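Local coordinates for carboxylesterase (Uncultured bacterium, PDB 5GMX), which hydrolyses carboxylic esters as a family VIII carboxylesterase of beta-lactamase-like fold and also acts on oxyimino cephalosporins, at residues 36-39 and 44-47; 156-161 and 318-323; 30-35 and 55-60. All blocks are in the same frame, centred on the assembly; numbering follows the deposited sequence.

Contact 1: 36-39 and 44-47; sequences FGLA and IVVD
Three backbone hydrogen bonds join L38 to V45 and V46 on the neighbouring antiparallel strand. L38 N donates to V46 O at 3.0 Å, while L38 O accepts two amides, V46 N at 3.1 Å and V45 N at 2.9 Å. V46 N arrives in the carbonyl plane, on a lone pair; V45 N comes nearly head-on, with a C=O...N angle of 163°. A weaker CA-H...O contact runs from G37 CA to V46 O.

The apolar contacts divide between the sheet's two faces. On one, L38 CB lies 3.7 Å from V46 CB, and L38 CD2 meets V46 CG2. V46 CG1, anti to its backbone N (chi1 -177°), reaches the edge of the F36 ring in its plane, 3.9 Å from F36 CE1. Branched and aromatic side chains suit this face, which F15 and helix 16-27 cover. On the other, the short A39 side chain lets I44 CD1 come to 3.9 Å from A39 CB, and D47 turns its carboxylate to a salt bridge with R273.

Because V45 and V46 both face L38, the pairing slips by one residue between L38 and A39: a classic beta bulge in the hairpin of strands 33-40 and 43-51, within the large antiparallel sheet of the beta-lactamase fold.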
ATOM      1  N   PHE A  36       1.482 -14.424  -5.655  1.00 17.53           N
ATOM      2  CA  PHE A  36       2.216 -13.559  -6.559  1.00 15.77           C
ATOM      3  C   PHE A  36       1.407 -13.274  -7.825  1.00 14.22           C
ATOM      4  O   PHE A  36       0.784 -14.172  -8.401  1.00 16.87           O
ATOM      5  CB  PHE A  36       3.564 -14.191  -6.927  1.00 16.79           C
ATOM      6  CG  PHE A  36       4.339 -13.404  -7.945  1.00 17.02           C
ATOM      7  CD1 PHE A  36       4.246 -13.711  -9.296  1.00 19.55           C
ATOM      8  CD2 PHE A  36       5.123 -12.332  -7.560  1.00 17.90           C
ATOM      9  CE1 PHE A  36       4.931 -12.967 -10.240  1.00 17.22           C
ATOM     10  CE2 PHE A  36       5.823 -11.590  -8.500  1.00 20.41           C
ATOM     11  CZ  PHE A  36       5.735 -11.912  -9.835  1.00 16.77           C
ATOM     12  N   GLY A  37       1.446 -12.031  -8.279  1.00 14.74           N
ATOM     13  CA  GLY A  37       0.812 -11.665  -9.530  1.00 13.09           C
ATOM     14  C   GLY A  37       1.733 -10.819 -10.393  1.00 13.90           C
ATOM     15  O   GLY A  37       2.592 -10.081  -9.891  1.00 10.63           O
ATOM     16  N   LEU A  38       1.564 -10.951 -11.704  1.00 12.48           N
ATOM     17  CA  LEU A  38       2.300 -10.150 -12.660  1.00 15.18           C
ATOM     18  C   LEU A  38       1.399  -9.804 -13.839  1.00 13.11           C
ATOM     19  O   LEU A  38       0.805 -10.685 -14.475  1.00 14.43           O
ATOM     20  CB  LEU A  38       3.563 -10.880 -13.134  1.00 19.77           C
ATOM     21  CG  LEU A  38       4.448 -10.165 -14.172  1.00 18.35           C
ATOM     22  CD1 LEU A  38       5.189  -8.998 -13.562  1.00 21.15           C
ATOM     23  CD2 LEU A  38       5.446 -11.122 -14.820  1.00 23.38           C
ATOM     24  N   ALA A  39       1.273  -8.509 -14.104  1.00 13.51           N
ATOM     25  CA  ALA A  39       0.499  -8.011 -15.227  1.00 16.03           C
ATOM     26  C   ALA A  39       1.421  -7.371 -16.253  1.00 19.86           C
ATOM     27  O   ALA A  39       2.351  -6.644 -15.904  1.00 17.94           O
ATOM     28  CB  ALA A  39      -0.560  -7.018 -14.764  1.00 16.99           C
ATOM     29  N   ILE A  44      -3.276  -9.791 -16.748  1.00 17.16           N
ATOM     30  CA  ILE A  44      -2.588 -10.708 -15.836  1.00 14.92           C
ATOM     31  C   ILE A  44      -2.001 -11.901 -16.606  1.00 22.14           C
ATOM     32  O   ILE A  44      -2.730 -12.620 -17.288  1.00 21.42           O
ATOM     33  CB  ILE A  44      -3.533 -11.225 -14.733  1.00 15.11           C
ATOM     34  CG1 ILE A  44      -3.927 -10.081 -13.788  1.00 19.08           C
ATOM     35  CG2 ILE A  44      -2.887 -12.372 -13.959  1.00 14.15           C
ATOM     36  CD1 ILE A  44      -2.774  -9.584 -12.890  1.00 15.11           C
ATOM     37  N   VAL A  45      -0.693 -12.113 -16.493  1.00 16.09           N
ATOM     38  CA  VAL A  45      -0.038 -13.191 -17.226  1.00 19.97           C
ATOM     39  C   VAL A  45       0.651 -14.176 -16.288  1.00 20.38           C
ATOM     40  O   VAL A  45       1.030 -15.274 -16.693  1.00 21.13           O
ATOM     41  CB  VAL A  45       0.988 -12.641 -18.241  1.00 19.97           C
ATOM     42  CG1 VAL A  45       0.291 -11.790 -19.299  1.00 22.72           C
ATOM     43  CG2 VAL A  45       2.075 -11.841 -17.535  1.00 25.14           C
ATOM     44  N   VAL A  46       0.826 -13.772 -15.033  1.00 16.68           N
ATOM     45  CA  VAL A  46       1.266 -14.693 -13.988  1.00 16.74           C
ATOM     46  C   VAL A  46       0.350 -14.550 -12.773  1.00 19.46           C
ATOM     47  O   VAL A  46       0.071 -13.442 -12.317  1.00 19.39           O
ATOM     48  CB  VAL A  46       2.726 -14.456 -13.558  1.00 18.24           C
ATOM     49  CG1 VAL A  46       3.143 -15.496 -12.527  1.00 18.70           C
ATOM     50  CG2 VAL A  46       3.657 -14.496 -14.757  1.00 24.11           C
ATOM     51  N   ASP A  47      -0.124 -15.681 -12.265  1.00 17.35           N
ATOM     52  CA  ASP A  47      -1.044 -15.717 -11.141  1.00 16.76           C
ATOM     53  C   ASP A  47      -0.781 -17.012 -10.375  1.00 22.53           C
ATOM     54  O   ASP A  47      -1.313 -18.063 -10.721  1.00 18.05           O
ATOM     55  CB  ASP A  47      -2.492 -15.631 -11.641  1.00 16.22           C
ATOM     56  CG  ASP A  47      -3.522 -15.699 -10.516  1.00 27.22           C
ATOM     57  OD1 ASP A  47      -3.135 -15.656  -9.327  1.00 29.87           O
ATOM     58  OD2 ASP A  47      -4.735 -15.771 -10.828  1.00 30.10           O
TER

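Contact 2: 156-161 and 318-323; sequences TANGYH and MRWSRG. With PMS (phenylmethanesulfonic acid), chain C.
W320 meets N158 with one end of its indole and Y160 with the other. From CB, which points toward the 156-161 segment, the side chain leaves the strand with CG anti to the carbonyl carbon (chi1 -68°), and this turn lays the rim of the ring system along both partners. On the five-membered ring, W320 CD1 lies 3.7 Å from N158 ND2 and 3.9 Å from N158 CB. W320 NE1 comes next, also 3.7 Å from N158 ND2. The amide nitrogen sits at the indole edge, near its plane, with the amide turned 73° from the ring. This is contact without a hydrogen bond: N158 ND2 donates to D311, which also receives the backbone NH of Y160, so one carboxylate helps to set both neighbours of the indole.

The arrangement backs the active-site cleft of a serine beta-lactamase-like fold, where Y160 lines the pocket holding phenylmethanesulfonic acid. Y160 OH is hydrogen-bonded with K74, consistent with the tyrosine and lysine of an SxxK-type site.

Farther along the indole, W320 CZ2 lies 3.7 Å from Y160 CD1. W320 CH2, at the far rim, comes within 3.6 Å of Y160 CD1. The Y160 ring and the six-membered ring of W320 are almost parallel, their planes 10° apart, yet they meet rim to rim with neither over the other's face. A broad, rigid tryptophan suits this place because it spans both residues at once. One face of the indole receives the selenomethionine methyl, M318 CE, offset toward the rim. At the tip of the tyrosine, Y160 OH is 3.4 Å from O2S of the ligand, a weak and unsettled interaction, while the W344 amide gives the sulfonate another hydrogen-bonding partner.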
ATOM      1  N   THR A 156       9.518  21.078   5.059  1.00 18.09           N
ATOM      2  CA  THR A 156      10.968  21.218   5.241  1.00 21.14           C
ATOM      3  C   THR A 156      11.659  19.892   5.530  1.00 21.52           C
ATOM      4  O   THR A 156      12.881  19.834   5.625  1.00 19.46           O
ATOM      5  CB  THR A 156      11.309  22.192   6.396  1.00 19.87           C
ATOM      6  OG1 THR A 156      10.832  21.641   7.629  1.00 20.68           O
ATOM      7  CG2 THR A 156      10.649  23.538   6.177  1.00 16.97           C
ATOM      8  N   ALA A 157      10.868  18.837   5.682  1.00 15.81           N
ATOM      9  CA  ALA A 157      11.383  17.496   5.950  1.00 20.38           C
ATOM     10  C   ALA A 157      10.292  16.489   5.642  1.00 17.64           C
ATOM     11  O   ALA A 157       9.137  16.866   5.492  1.00 15.21           O
ATOM     12  CB  ALA A 157      11.838  17.358   7.385  1.00 14.67           C
ATOM     13  N   ASN A 158      10.666  15.218   5.537  1.00 17.17           N
ATOM     14  CA  ASN A 158       9.685  14.148   5.444  1.00 17.63           C
ATOM     15  C   ASN A 158       9.880  13.176   6.595  1.00 20.34           C
ATOM     16  O   ASN A 158      11.009  12.884   6.993  1.00 21.27           O
ATOM     17  CB  ASN A 158       9.761  13.426   4.090  1.00 14.80           C
ATOM     18  CG  ASN A 158      11.188  13.221   3.608  1.00 21.95           C
ATOM     19  OD1 ASN A 158      11.798  14.133   3.048  1.00 22.66           O
ATOM     20  ND2 ASN A 158      11.716  12.015   3.799  1.00 16.16           N
ATOM     21  N   GLY A 159       8.768  12.741   7.171  1.00 18.17           N
ATOM     22  CA  GLY A 159       8.778  11.778   8.252  1.00 17.40           C
ATOM     23  C   GLY A 159       7.620  10.827   8.013  1.00 19.70           C
ATOM     24  O   GLY A 159       6.461  11.210   8.130  1.00 15.95           O
ATOM     25  N   TYR A 160       7.944   9.585   7.682  1.00 20.75           N
ATOM     26  CA  TYR A 160       6.952   8.561   7.355  1.00 19.39           C
ATOM     27  C   TYR A 160       5.766   8.528   8.321  1.00 14.43           C
ATOM     28  O   TYR A 160       5.927   8.273   9.509  1.00 17.01           O
ATOM     29  CB  TYR A 160       7.642   7.201   7.329  1.00 20.02           C
ATOM     30  CG  TYR A 160       6.835   6.041   6.788  1.00 16.37           C
ATOM     31  CD1 TYR A 160       6.198   6.119   5.560  1.00 15.26           C
ATOM     32  CD2 TYR A 160       6.769   4.845   7.485  1.00 20.36           C
ATOM     33  CE1 TYR A 160       5.489   5.042   5.055  1.00 18.39           C
ATOM     34  CE2 TYR A 160       6.068   3.758   6.986  1.00 23.24           C
ATOM     35  CZ  TYR A 160       5.437   3.862   5.772  1.00 18.66           C
ATOM     36  OH  TYR A 160       4.747   2.783   5.287  1.00 22.27           O
ATOM     37  N   HIS A 161       4.579   8.822   7.800  1.00 18.02           N
ATOM     38  CA  HIS A 161       3.349   8.760   8.579  1.00 16.92           C
ATOM     39  C   HIS A 161       2.914   7.293   8.643  1.00 19.13           C
ATOM     40  O   HIS A 161       1.966   6.867   7.980  1.00 17.02           O
ATOM     41  CB  HIS A 161       2.277   9.676   7.957  1.00 18.76           C
ATOM     42  CG  HIS A 161       2.599  11.137   8.084  1.00 18.03           C
ATOM     43  ND1 HIS A 161       3.859  11.643   7.851  1.00 19.78           N
ATOM     44  CD2 HIS A 161       1.828  12.196   8.431  1.00 20.23           C
ATOM     45  CE1 HIS A 161       3.854  12.951   8.056  1.00 18.84           C
ATOM     46  NE2 HIS A 161       2.636  13.310   8.410  1.00 22.49           N
HETATM   47  N   MSE A 318      14.514   8.707   1.474  1.00 20.01           N
HETATM   48  CA  MSE A 318      13.337   8.254   0.763  1.00 18.80           C
HETATM   49  C   MSE A 318      13.045   9.220  -0.360  1.00 18.40           C
HETATM   50  O   MSE A 318      13.191  10.447  -0.207  1.00 24.19           O
HETATM   51  CB  MSE A 318      12.135   8.137   1.697  1.00 18.28           C
HETATM   52  CG  MSE A 318      12.328   7.152   2.827  1.00 18.64           C
HETATM   53 SE   MSE A 318      12.441   5.323   2.102  1.00 46.98          SE
HETATM   54  CE  MSE A 318      10.593   5.148   1.479  1.00 34.22           C
ATOM     55  N   ARG A 319      12.654   8.644  -1.492  1.00 16.36           N
ATOM     56  CA  ARG A 319      12.241   9.395  -2.660  1.00 15.43           C
ATOM     57  C   ARG A 319      10.719   9.326  -2.788  1.00 15.06           C
ATOM     58  O   ARG A 319      10.171   8.370  -3.342  1.00 17.11           O
ATOM     59  CB  ARG A 319      12.925   8.849  -3.910  1.00 17.83           C
ATOM     60  CG  ARG A 319      12.728   9.702  -5.135  1.00 18.54           C
ATOM     61  CD  ARG A 319      13.433   9.093  -6.322  1.00 22.39           C
ATOM     62  NE  ARG A 319      13.015   9.728  -7.565  1.00 23.54           N
ATOM     63  CZ  ARG A 319      12.861   9.090  -8.716  1.00 21.95           C
ATOM     64  NH1 ARG A 319      13.096   7.783  -8.795  1.00 19.46           N
ATOM     65  NH2 ARG A 319      12.480   9.765  -9.790  1.00 22.09           N
ATOM     66  N   TRP A 320      10.049  10.344  -2.255  1.00 19.51           N
ATOM     67  CA  TRP A 320       8.595  10.369  -2.164  1.00 17.40           C
ATOM     68  C   TRP A 320       7.931  11.133  -3.303  1.00 17.33           C
ATOM     69  O   TRP A 320       8.343  12.265  -3.658  1.00 19.54           O
ATOM     70  CB  TRP A 320       8.146  11.006  -0.838  1.00 17.98           C
ATOM     71  CG  TRP A 320       8.452  10.228   0.405  1.00 14.05           C
ATOM     72  CD1 TRP A 320       9.302  10.600   1.413  1.00 16.51           C
ATOM     73  CD2 TRP A 320       7.888   8.974   0.802  1.00 18.21           C
ATOM     74  NE1 TRP A 320       9.312   9.649   2.402  1.00 14.42           N
ATOM     75  CE2 TRP A 320       8.457   8.637   2.054  1.00 16.41           C
ATOM     76  CE3 TRP A 320       6.963   8.096   0.223  1.00 19.61           C
ATOM     77  CZ2 TRP A 320       8.133   7.465   2.732  1.00 18.42           C
ATOM     78  CZ3 TRP A 320       6.642   6.930   0.898  1.00 18.02           C
ATOM     79  CH2 TRP A 320       7.228   6.624   2.140  1.00 21.87           C
ATOM     80  N   SER A 321       6.885  10.511  -3.845  1.00 14.98           N
ATOM     81  CA  SER A 321       5.938  11.186  -4.715  1.00 14.19           C
ATOM     82  C   SER A 321       4.662  11.467  -3.920  1.00 18.14           C
ATOM     83  O   SER A 321       4.668  11.422  -2.687  1.00 16.06           O
ATOM     84  CB  SER A 321       5.631  10.340  -5.956  1.00 17.22           C
ATOM     85  OG  SER A 321       4.960   9.140  -5.610  1.00 16.32           O
ATOM     86  N   ARG A 322       3.552  11.703  -4.613  1.00 15.67           N
ATOM     87  CA  ARG A 322       2.294  11.957  -3.922  1.00 13.82           C
ATOM     88  C   ARG A 322       1.673  10.654  -3.421  1.00 15.32           C
ATOM     89  O   ARG A 322       0.593  10.258  -3.855  1.00 15.76           O
ATOM     90  CB  ARG A 322       1.311  12.701  -4.823  1.00 14.07           C
ATOM     91  CG  ARG A 322       1.655  14.175  -5.037  1.00 15.55           C
ATOM     92  CD  ARG A 322       2.483  14.402  -6.282  1.00 18.73           C
ATOM     93  NE  ARG A 322       2.801  15.816  -6.414  1.00 18.27           N
ATOM     94  CZ  ARG A 322       2.195  16.645  -7.252  1.00 18.58           C
ATOM     95  NH1 ARG A 322       1.255  16.190  -8.070  1.00 16.59           N
ATOM     96  NH2 ARG A 322       2.547  17.925  -7.288  1.00 19.99           N
ATOM     97  N   GLY A 323       2.379   9.983  -2.519  1.00 14.69           N
ATOM     98  CA  GLY A 323       1.862   8.788  -1.883  1.00 14.36           C
ATOM     99  C   GLY A 323       2.645   7.524  -2.173  1.00 15.91           C
ATOM    100  O   GLY A 323       2.578   6.566  -1.410  1.00 15.08           O
TER
HETATM  101  C   PMS C 401       3.208  -0.101   8.457  1.00 44.29           C
HETATM  102  S   PMS C 401       4.168  -0.420   6.993  1.00 41.15           S
HETATM  103  C1  PMS C 401       4.042  -0.171   9.725  1.00 54.11           C
HETATM  104  C2  PMS C 401       4.146  -1.363  10.429  1.00 49.50           C
HETATM  105  C3  PMS C 401       4.905  -1.425  11.590  1.00 47.21           C
HETATM  106  C4  PMS C 401       5.560  -0.295  12.053  1.00 56.63           C
HETATM  107  C5  PMS C 401       5.457   0.898  11.354  1.00 49.34           C
HETATM  108  C6  PMS C 401       4.697   0.959  10.196  1.00 49.11           C
HETATM  109  O2S PMS C 401       5.616   0.006   7.091  1.00 34.59           O
HETATM  110  O1S PMS C 401       4.323  -1.904   6.756  1.00 31.29           O

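Contact 3: 30-35 and 55-60; sequences KEVGAS and AGRSRP
This is a small van der Waals contact at the periphery of the fold, where the R57 side chain, from the loop after strand 43-51, lies against V32 just before strand 33-40 begins. V32 CG1 sits over one face of the guanidinium, 3.8 Å from R57 NE and 4.0 Å from R57 CD. The second methyl, V32 CG2, is 4.0 Å from R57 NH2, so the two branches meet successive parts of the arginine. No hydrogen bond crosses the contact: E31 O is 4.2 Å from R57 NH2 and lies obliquely to the group.

The arginine gets there by a bend at chi2 (-61°), which brings its end nearer to V32 than its first bond would suggest. Its type fits the exposed loop, since the flat group can cover an apolar side chain with a face while its N-H groups, which lie in the plane of the group, point away from that face. Valine suits the buried side: compact and branched, it also packs on L217, N364 and Q365. E31 turns its carboxylate away to a salt bridge with R375.

The backbone pairing of V32 with F52 places the contact beside the open end of the hairpin of strands 33-40 and 43-51, where a surface loop folds back against the end of these strands in the beta-lactamase-type sheet.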
ATOM      1  N   LYS A  30      12.114 -20.395   2.972  1.00 39.45           N
ATOM      2  CA  LYS A  30      11.849 -18.986   3.268  1.00 45.63           C
ATOM      3  C   LYS A  30      10.368 -18.584   3.262  1.00 41.59           C
ATOM      4  O   LYS A  30      10.040 -17.418   3.503  1.00 34.96           O
ATOM      5  CB  LYS A  30      12.604 -18.086   2.284  1.00 45.92           C
ATOM      6  CG  LYS A  30      14.108 -18.034   2.494  1.00 56.78           C
ATOM      7  CD  LYS A  30      14.719 -16.921   1.654  1.00 64.83           C
ATOM      8  CE  LYS A  30      16.118 -16.552   2.130  1.00 69.36           C
ATOM      9  NZ  LYS A  30      16.603 -15.282   1.503  1.00 62.85           N
ATOM     10  N   GLU A  31       9.475 -19.535   3.011  1.00 33.77           N
ATOM     11  CA  GLU A  31       8.058 -19.208   2.885  1.00 30.52           C
ATOM     12  C   GLU A  31       7.211 -20.182   3.687  1.00 28.73           C
ATOM     13  O   GLU A  31       7.600 -21.327   3.911  1.00 30.88           O
ATOM     14  CB  GLU A  31       7.616 -19.267   1.414  1.00 30.57           C
ATOM     15  CG  GLU A  31       8.160 -18.177   0.481  1.00 34.09           C
ATOM     16  CD  GLU A  31       7.444 -16.838   0.578  1.00 34.26           C
ATOM     17  OE1 GLU A  31       6.861 -16.517   1.641  1.00 33.86           O
ATOM     18  OE2 GLU A  31       7.462 -16.105  -0.439  1.00 33.71           O
ATOM     19  N   VAL A  32       6.043 -19.729   4.115  1.00 22.99           N
ATOM     20  CA  VAL A  32       5.034 -20.656   4.594  1.00 24.69           C
ATOM     21  C   VAL A  32       3.928 -20.686   3.547  1.00 23.49           C
ATOM     22  O   VAL A  32       3.705 -21.713   2.901  1.00 24.54           O
ATOM     23  CB  VAL A  32       4.484 -20.268   5.961  1.00 23.36           C
ATOM     24  CG1 VAL A  32       3.338 -21.196   6.337  1.00 24.85           C
ATOM     25  CG2 VAL A  32       5.594 -20.347   6.990  1.00 22.81           C
ATOM     26  N   GLY A  33       3.273 -19.546   3.355  1.00 21.01           N
ATOM     27  CA  GLY A  33       2.306 -19.382   2.283  1.00 18.34           C
ATOM     28  C   GLY A  33       2.546 -18.085   1.532  1.00 17.77           C
ATOM     29  O   GLY A  33       3.001 -17.102   2.118  1.00 16.89           O
ATOM     30  N   ALA A  34       2.232 -18.067   0.240  1.00 14.41           N
ATOM     31  CA  ALA A  34       2.483 -16.873  -0.553  1.00 12.04           C
ATOM     32  C   ALA A  34       1.659 -16.823  -1.825  1.00 15.51           C
ATOM     33  O   ALA A  34       1.244 -17.851  -2.373  1.00 11.18           O
ATOM     34  CB  ALA A  34       3.966 -16.763  -0.887  1.00 14.04           C
ATOM     35  N   SER A  35       1.452 -15.603  -2.300  1.00 14.90           N
ATOM     36  CA  SER A  35       0.768 -15.357  -3.552  1.00 14.52           C
ATOM     37  C   SER A  35       1.521 -14.286  -4.336  1.00 16.22           C
ATOM     38  O   SER A  35       2.119 -13.362  -3.757  1.00 15.78           O
ATOM     39  CB  SER A  35      -0.667 -14.917  -3.308  1.00 11.23           C
ATOM     40  OG  SER A  35      -0.695 -13.670  -2.635  1.00 19.32           O
ATOM     41  N   ALA A  55       0.365 -21.822  10.519  1.00 38.25           N
ATOM     42  CA  ALA A  55       1.666 -22.223  11.042  1.00 42.07           C
ATOM     43  C   ALA A  55       1.826 -23.741  11.066  1.00 41.54           C
ATOM     44  O   ALA A  55       2.912 -24.261  10.810  1.00 41.52           O
ATOM     45  CB  ALA A  55       1.870 -21.647  12.443  1.00 35.82           C
ATOM     46  N   GLY A  56       0.735 -24.442  11.363  1.00 39.75           N
ATOM     47  CA  GLY A  56       0.751 -25.891  11.473  1.00 40.21           C
ATOM     48  C   GLY A  56       0.834 -26.643  10.155  1.00 40.76           C
ATOM     49  O   GLY A  56       0.900 -27.875  10.149  1.00 44.13           O
ATOM     50  N   ARG A  57       0.835 -25.907   9.043  1.00 37.95           N
ATOM     51  CA  ARG A  57       0.908 -26.482   7.695  1.00 30.42           C
ATOM     52  C   ARG A  57      -0.203 -27.502   7.448  1.00 34.58           C
ATOM     53  O   ARG A  57       0.016 -28.517   6.796  1.00 35.88           O
ATOM     54  CB  ARG A  57       2.264 -27.153   7.447  1.00 36.03           C
ATOM     55  CG  ARG A  57       3.464 -26.418   8.015  1.00 45.01           C
ATOM     56  CD  ARG A  57       3.597 -25.033   7.415  1.00 51.13           C
ATOM     57  NE  ARG A  57       4.922 -24.456   7.633  1.00 53.93           N
ATOM     58  CZ  ARG A  57       5.946 -24.609   6.800  1.00 48.70           C
ATOM     59  NH1 ARG A  57       5.793 -25.320   5.686  1.00 42.19           N
ATOM     60  NH2 ARG A  57       7.116 -24.040   7.076  1.00 45.42           N
ATOM     61  N   SER A  58      -1.392 -27.232   7.971  1.00 32.61           N
ATOM     62  CA  SER A  58      -2.499 -28.153   7.809  1.00 33.59           C
ATOM     63  C   SER A  58      -3.563 -27.631   6.849  1.00 32.71           C
ATOM     64  O   SER A  58      -4.425 -28.389   6.413  1.00 31.01           O
ATOM     65  CB  SER A  58      -3.132 -28.439   9.167  1.00 38.87           C
ATOM     66  OG  SER A  58      -3.557 -27.234   9.780  1.00 51.33           O
ATOM     67  N   ARG A  59      -3.494 -26.348   6.497  1.00 33.80           N
ATOM     68  CA  ARG A  59      -4.483 -25.780   5.588  1.00 26.38           C
ATOM     69  C   ARG A  59      -3.773 -25.105   4.431  1.00 25.30           C
ATOM     70  O   ARG A  59      -3.160 -24.057   4.609  1.00 21.47           O
ATOM     71  CB  ARG A  59      -5.382 -24.763   6.293  1.00 28.98           C
ATOM     72  CG  ARG A  59      -6.250 -25.325   7.407  1.00 39.35           C
ATOM     73  CD  ARG A  59      -7.264 -24.291   7.898  1.00 38.40           C
ATOM     74  NE  ARG A  59      -6.655 -23.066   8.416  1.00 48.80           N
ATOM     75  CZ  ARG A  59      -6.152 -22.916   9.641  1.00 55.64           C
ATOM     76  NH1 ARG A  59      -6.170 -23.925  10.506  1.00 49.40           N
ATOM     77  NH2 ARG A  59      -5.630 -21.748  10.002  1.00 41.48           N
ATOM     78  N   PRO A  60      -3.871 -25.695   3.231  1.00 24.69           N
ATOM     79  CA  PRO A  60      -3.155 -25.132   2.080  1.00 22.88           C
ATOM     80  C   PRO A  60      -3.667 -23.750   1.687  1.00 22.78           C
ATOM     81  O   PRO A  60      -4.856 -23.465   1.807  1.00 27.00           O
ATOM     82  CB  PRO A  60      -3.401 -26.159   0.968  1.00 24.42           C
ATOM     83  CG  PRO A  60      -3.756 -27.438   1.696  1.00 27.37           C
ATOM     84  CD  PRO A  60      -4.495 -26.994   2.919  1.00 29.02           C
TER

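How the contacts relate
Contacts 1 and 3 share strand 33-40 and the large sheet, with contact 1 nested in the chain loop that contact 3 closes; their centres are 20 Å apart. Contact 1 is a buried backbone-paired hairpin, whereas contact 3 sets a buried residue against an exposed loop side chain without any hydrogen bond. Contact 2 lies across the chain's centre, about 19 Å from either of the others between nearest atoms, and joins segments 157 residues apart. It too is buried and has no hydrogen bond between its segments, but its chemistry is that of an indole rim against an amide and a tyrosine ring, and it alone of the three reaches the ligand pocket.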